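Long-range contacts in molybdenum cofactor carrier protein (PDB 2IZ6), which probably binds the molybdenum cofactor and carries it in the cell's cofactor supply: residues A[42-47]-A[167-172]; A[108-113]-A[131-136]. All blocks are in the same frame, centred on the assembly; numbering follows the deposited sequence. Where two conformers were deposited one is given.

Contact 1: residues A[42-47]-A[167-172]; sequences ATHGWI and AVKQLL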
# COMPACT_ATOMS: atom_id res chain seq x y z
N ALA A 42 9.91 -26.08 -8.35
CA ALA A 42 10.95 -26.48 -7.39
C ALA A 42 12.06 -27.36 -7.98
O ALA A 42 13.23 -27.18 -7.68
CB ALA A 42 10.37 -27.13 -6.27
N THR A 43 11.64 -28.23 -8.85
CA THR A 43 12.56 -29.19 -9.50
C THR A 43 13.56 -28.48 -10.39
O THR A 43 14.72 -28.88 -10.48
CB THR A 43 11.77 -30.23 -10.30
OG1 THR A 43 10.88 -31.00 -9.42
CG2 THR A 43 12.72 -31.16 -11.06
N HIS A 44 13.13 -27.37 -11.01
CA HIS A 44 14.01 -26.49 -11.73
C HIS A 44 14.86 -25.58 -10.88
O HIS A 44 15.60 -24.75 -11.40
CB HIS A 44 13.19 -25.69 -12.77
CG HIS A 44 12.80 -26.50 -13.96
ND1 HIS A 44 11.77 -27.40 -13.93
CD2 HIS A 44 13.39 -26.64 -15.18
CE1 HIS A 44 11.69 -28.02 -15.11
NE2 HIS A 44 12.64 -27.54 -15.90
N GLY A 45 14.77 -25.67 -9.55
CA GLY A 45 15.60 -24.83 -8.71
C GLY A 45 15.13 -23.43 -8.49
O GLY A 45 15.95 -22.58 -8.13
N TRP A 46 13.88 -23.18 -8.83
CA TRP A 46 13.28 -21.89 -8.70
C TRP A 46 12.55 -21.76 -7.36
O TRP A 46 12.07 -22.74 -6.82
CB TRP A 46 12.35 -21.57 -9.88
CG TRP A 46 12.95 -21.80 -11.21
CD1 TRP A 46 14.27 -21.60 -11.60
CD2 TRP A 46 12.24 -22.15 -12.40
NE1 TRP A 46 14.40 -21.98 -12.95
CE2 TRP A 46 13.18 -22.32 -13.45
CE3 TRP A 46 10.92 -22.56 -12.62
CZ2 TRP A 46 12.80 -22.76 -14.74
CZ3 TRP A 46 10.55 -23.03 -13.91
CH2 TRP A 46 11.50 -23.08 -14.95
N ILE A 47 12.46 -20.52 -6.89
CA ILE A 47 11.66 -20.15 -5.70
C ILE A 47 10.20 -19.88 -6.14
O ILE A 47 10.01 -19.22 -7.15
CB ILE A 47 12.22 -18.92 -5.00
CG1 ILE A 47 13.64 -19.12 -4.44
CG2 ILE A 47 11.32 -18.48 -3.87
CD1 ILE A 47 14.36 -17.84 -4.02
N ALA A 167 7.75 -22.33 -21.19
CA ALA A 167 7.68 -20.86 -21.40
C ALA A 167 8.52 -20.11 -20.36
O ALA A 167 9.32 -19.23 -20.69
CB ALA A 167 6.25 -20.38 -21.39
N VAL A 168 8.37 -20.50 -19.10
CA VAL A 168 9.13 -19.92 -18.03
C VAL A 168 10.65 -20.12 -18.30
O VAL A 168 11.43 -19.23 -18.16
CB VAL A 168 8.74 -20.46 -16.66
CG1 VAL A 168 9.66 -19.88 -15.54
CG2 VAL A 168 7.26 -20.14 -16.32
N LYS A 169 11.04 -21.34 -18.59
CA LYS A 169 12.44 -21.66 -18.77
C LYS A 169 13.03 -20.81 -19.88
O LYS A 169 14.14 -20.28 -19.75
CB LYS A 169 12.59 -23.18 -19.07
CG LYS A 169 13.94 -23.75 -18.99
CD LYS A 169 13.89 -25.33 -19.10
CE LYS A 169 15.24 -25.94 -19.33
NZ LYS A 169 15.03 -27.45 -19.46
N GLN A 170 12.31 -20.61 -20.99
CA GLN A 170 12.81 -19.84 -22.15
C GLN A 170 12.97 -18.36 -21.78
O GLN A 170 13.95 -17.69 -22.12
CB GLN A 170 11.79 -19.98 -23.29
CG GLN A 170 12.09 -19.28 -24.59
CD GLN A 170 10.98 -19.54 -25.66
OE1 GLN A 170 9.95 -20.21 -25.35
NE2 GLN A 170 11.19 -19.07 -26.89
N LEU A 171 11.98 -17.83 -21.09
CA LEU A 171 12.01 -16.48 -20.55
C LEU A 171 13.22 -16.29 -19.66
O LEU A 171 14.02 -15.33 -19.83
CB LEU A 171 10.69 -16.16 -19.85
CG LEU A 171 9.51 -16.04 -20.81
CD1 LEU A 171 8.23 -16.15 -20.07
CD2 LEU A 171 9.52 -14.74 -21.63
N LEU A 172 13.49 -17.22 -18.77
CA LEU A 172 14.64 -17.04 -17.90
C LEU A 172 15.95 -17.11 -18.66
O LEU A 172 16.90 -16.43 -18.30
CB LEU A 172 14.65 -18.08 -16.81
CG LEU A 172 13.52 -17.99 -15.79
CD1 LEU A 172 13.55 -19.23 -14.84
CD2 LEU A 172 13.46 -16.68 -14.95
O HOH W 1 12.76 -28.55 -18.49
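The indole of W46 lies between its neighbour H44 and the helix 161-173: the CB of H44 sits over the centre of one face, 3.4 Å above the plane, while CD1 of L172 rests on the opposite face. That methyl is shifted toward the rim and stands 3.7 Å from the centroid of the five-membered ring, a CH-pi contact. V168 also meets the indole over a face, its CG1 lying 4.0 Å from the centroid of the six-membered ring and 27° off the normal. At the edge of the H44 imidazole, in its plane, a water lies 2.8 Å from NE2 and accepts a hydrogen bond from NZ of K169 at 2.7 Å. K169 reaches this water on an extended chain that crosses the histidine at about a right angle, its CD obliquely placed 4.1 Å from NE2. The other ring nitrogen, ND1, is bonded to the carbonyl of Q40, which fixes the rotation of the imidazole. G45 ends helix 28-43 in a Schellman motif and turns the chain toward strand 47-51. The packing is apolar and dispersive around the indole, with no direct hydrogen bond between the segments, and the polar link at its margin passes through water.

Contact 2: residues A[108-113]-A[131-136]; sequences SNVLVA and KKPVVL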
# COMPACT_ATOMS: atom_id res chain seq x y z
N SER A 108 8.65 -11.24 -8.83
CA SER A 108 8.83 -12.45 -9.67
C SER A 108 9.45 -12.15 -11.01
O SER A 108 9.24 -11.11 -11.62
CB SER A 108 7.51 -13.13 -9.88
OG SER A 108 6.70 -12.30 -10.68
N ASN A 109 10.24 -13.10 -11.54
CA ASN A 109 10.78 -12.99 -12.89
C ASN A 109 9.73 -13.23 -13.99
O ASN A 109 9.67 -12.64 -15.04
CB ASN A 109 11.89 -14.02 -13.08
CG ASN A 109 13.10 -13.74 -12.27
OD1 ASN A 109 13.95 -12.96 -12.70
ND2 ASN A 109 13.16 -14.27 -11.09
N VAL A 110 8.83 -14.14 -13.66
CA VAL A 110 7.67 -14.51 -14.49
C VAL A 110 6.55 -14.81 -13.60
O VAL A 110 6.71 -15.41 -12.55
CB VAL A 110 7.94 -15.81 -15.32
CG1 VAL A 110 6.78 -16.05 -16.35
CG2 VAL A 110 9.21 -15.68 -16.04
N LEU A 111 5.34 -14.39 -14.00
CA LEU A 111 4.09 -14.68 -13.26
C LEU A 111 3.25 -15.70 -14.03
O LEU A 111 3.05 -15.55 -15.24
CB LEU A 111 3.28 -13.36 -13.04
CG LEU A 111 1.95 -13.42 -12.28
CD1 LEU A 111 2.21 -13.90 -10.86
CD2 LEU A 111 1.23 -12.10 -12.26
N VAL A 112 2.81 -16.78 -13.37
CA VAL A 112 1.95 -17.75 -13.99
C VAL A 112 0.61 -17.71 -13.31
O VAL A 112 0.49 -17.81 -12.08
CB VAL A 112 2.53 -19.19 -13.80
CG1 VAL A 112 1.72 -20.19 -14.52
CG2 VAL A 112 3.94 -19.31 -14.35
N ALA A 113 -0.44 -17.50 -14.12
CA ALA A 113 -1.82 -17.57 -13.67
C ALA A 113 -2.35 -18.97 -14.02
O ALA A 113 -2.25 -19.41 -15.18
CB ALA A 113 -2.65 -16.52 -14.37
N LYS A 131 5.60 -4.40 -17.36
CA LYS A 131 6.33 -5.03 -18.47
C LYS A 131 7.03 -6.33 -18.05
O LYS A 131 8.13 -6.67 -18.47
CB LYS A 131 7.30 -4.04 -19.14
CG LYS A 131 6.69 -2.70 -19.46
CD LYS A 131 5.63 -2.75 -20.47
CE LYS A 131 5.05 -1.32 -20.68
NZ LYS A 131 4.03 -1.27 -21.79
N LYS A 132 6.32 -7.12 -17.26
CA LYS A 132 6.79 -8.41 -16.86
C LYS A 132 5.98 -9.44 -17.66
O LYS A 132 4.75 -9.24 -17.93
CB LYS A 132 6.54 -8.63 -15.34
CG LYS A 132 7.52 -7.82 -14.43
CD LYS A 132 7.91 -8.69 -13.19
CE LYS A 132 9.14 -8.26 -12.51
NZ LYS A 132 10.31 -8.82 -13.19
N PRO A 133 6.63 -10.53 -18.04
CA PRO A 133 5.92 -11.58 -18.76
C PRO A 133 4.98 -12.42 -17.92
O PRO A 133 5.23 -12.64 -16.75
CB PRO A 133 7.01 -12.49 -19.27
CG PRO A 133 8.08 -12.30 -18.29
CD PRO A 133 7.98 -10.95 -17.71
N VAL A 134 3.91 -12.79 -18.54
CA VAL A 134 2.90 -13.59 -17.87
C VAL A 134 2.55 -14.88 -18.67
O VAL A 134 2.39 -14.87 -19.90
CB VAL A 134 1.61 -12.75 -17.61
CG1 VAL A 134 0.54 -13.61 -16.91
CG2 VAL A 134 1.85 -11.51 -16.75
N VAL A 135 2.45 -15.97 -17.95
CA VAL A 135 2.00 -17.24 -18.49
C VAL A 135 0.58 -17.63 -18.04
O VAL A 135 0.32 -17.61 -16.85
CB VAL A 135 2.99 -18.38 -18.17
CG1 VAL A 135 2.54 -19.68 -18.78
CG2 VAL A 135 4.38 -18.09 -18.67
N LEU A 136 -0.34 -17.80 -18.99
CA LEU A 136 -1.72 -18.10 -18.69
C LEU A 136 -1.98 -19.56 -18.92
O LEU A 136 -1.95 -20.03 -20.06
CB LEU A 136 -2.62 -17.25 -19.59
CG LEU A 136 -2.49 -15.73 -19.51
CD1 LEU A 136 -3.52 -15.06 -20.48
CD2 LEU A 136 -2.66 -15.23 -18.10
O HOH W 2 11.03 -10.50 -15.75
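Bends at chi2 (-142°) and chi4 (-83°) bring the end of the K132 chain up to the carbonyl oxygen of S108, and in V112 CG1 lies anti to the backbone N, which leaves CG2 beside the CB of V135. These groups belong to the right-handed beta-alpha-beta crossover of a Rossmann-like sheet, in which strands 110-114 and 134-137 run parallel and helix 118-129 connects them. The backbones are joined by L111 N to P133 O at 3.3 Å, almost straight at 178°, and by the shorter bonds from V135 N to L111 O and from A113 N to V135 O, each 2.8 Å. V112 and V135 point the same way, toward helix 161-173, whereas L111 and V134 face helix 118-129. On the V112 side, CG1 of V110 meets CG2 of V135 at 3.9 Å. Before the strands pair, NZ of K132 gives a weak hydrogen bond to S108 O, 3.0 Å long, and another weak one to a water that donates to the carbonyl of N109. Cutting K132 back to an alanine would probably leave the S108 carbonyl without this donor and the bridging water less firmly held. At the other end, CD2 of L136 lies 3.9 Å from the CB of A113.

In the fold
Contact 2 is nested along the chain within the loop closed by contact 1, and their centres are about 12 Å apart. Helix 161-173 connects them: V168 and L172 reach the indole in contact 1 and also pack on contact 2, where CG2 of V168 lies 3.9 Å from CG2 of V112 and CD2 of L172 lies 3.6 Å from CB of N109. L171 adds a further join, its CD1 3.9 Å from CB of P133. One helix therefore packs on the paired strands and on the loop entering strand 47-51. Contact 2 is about 8 Å and contact 1 about 12 Å from the chain centre, centre to centre; neither contains a bound cofactor.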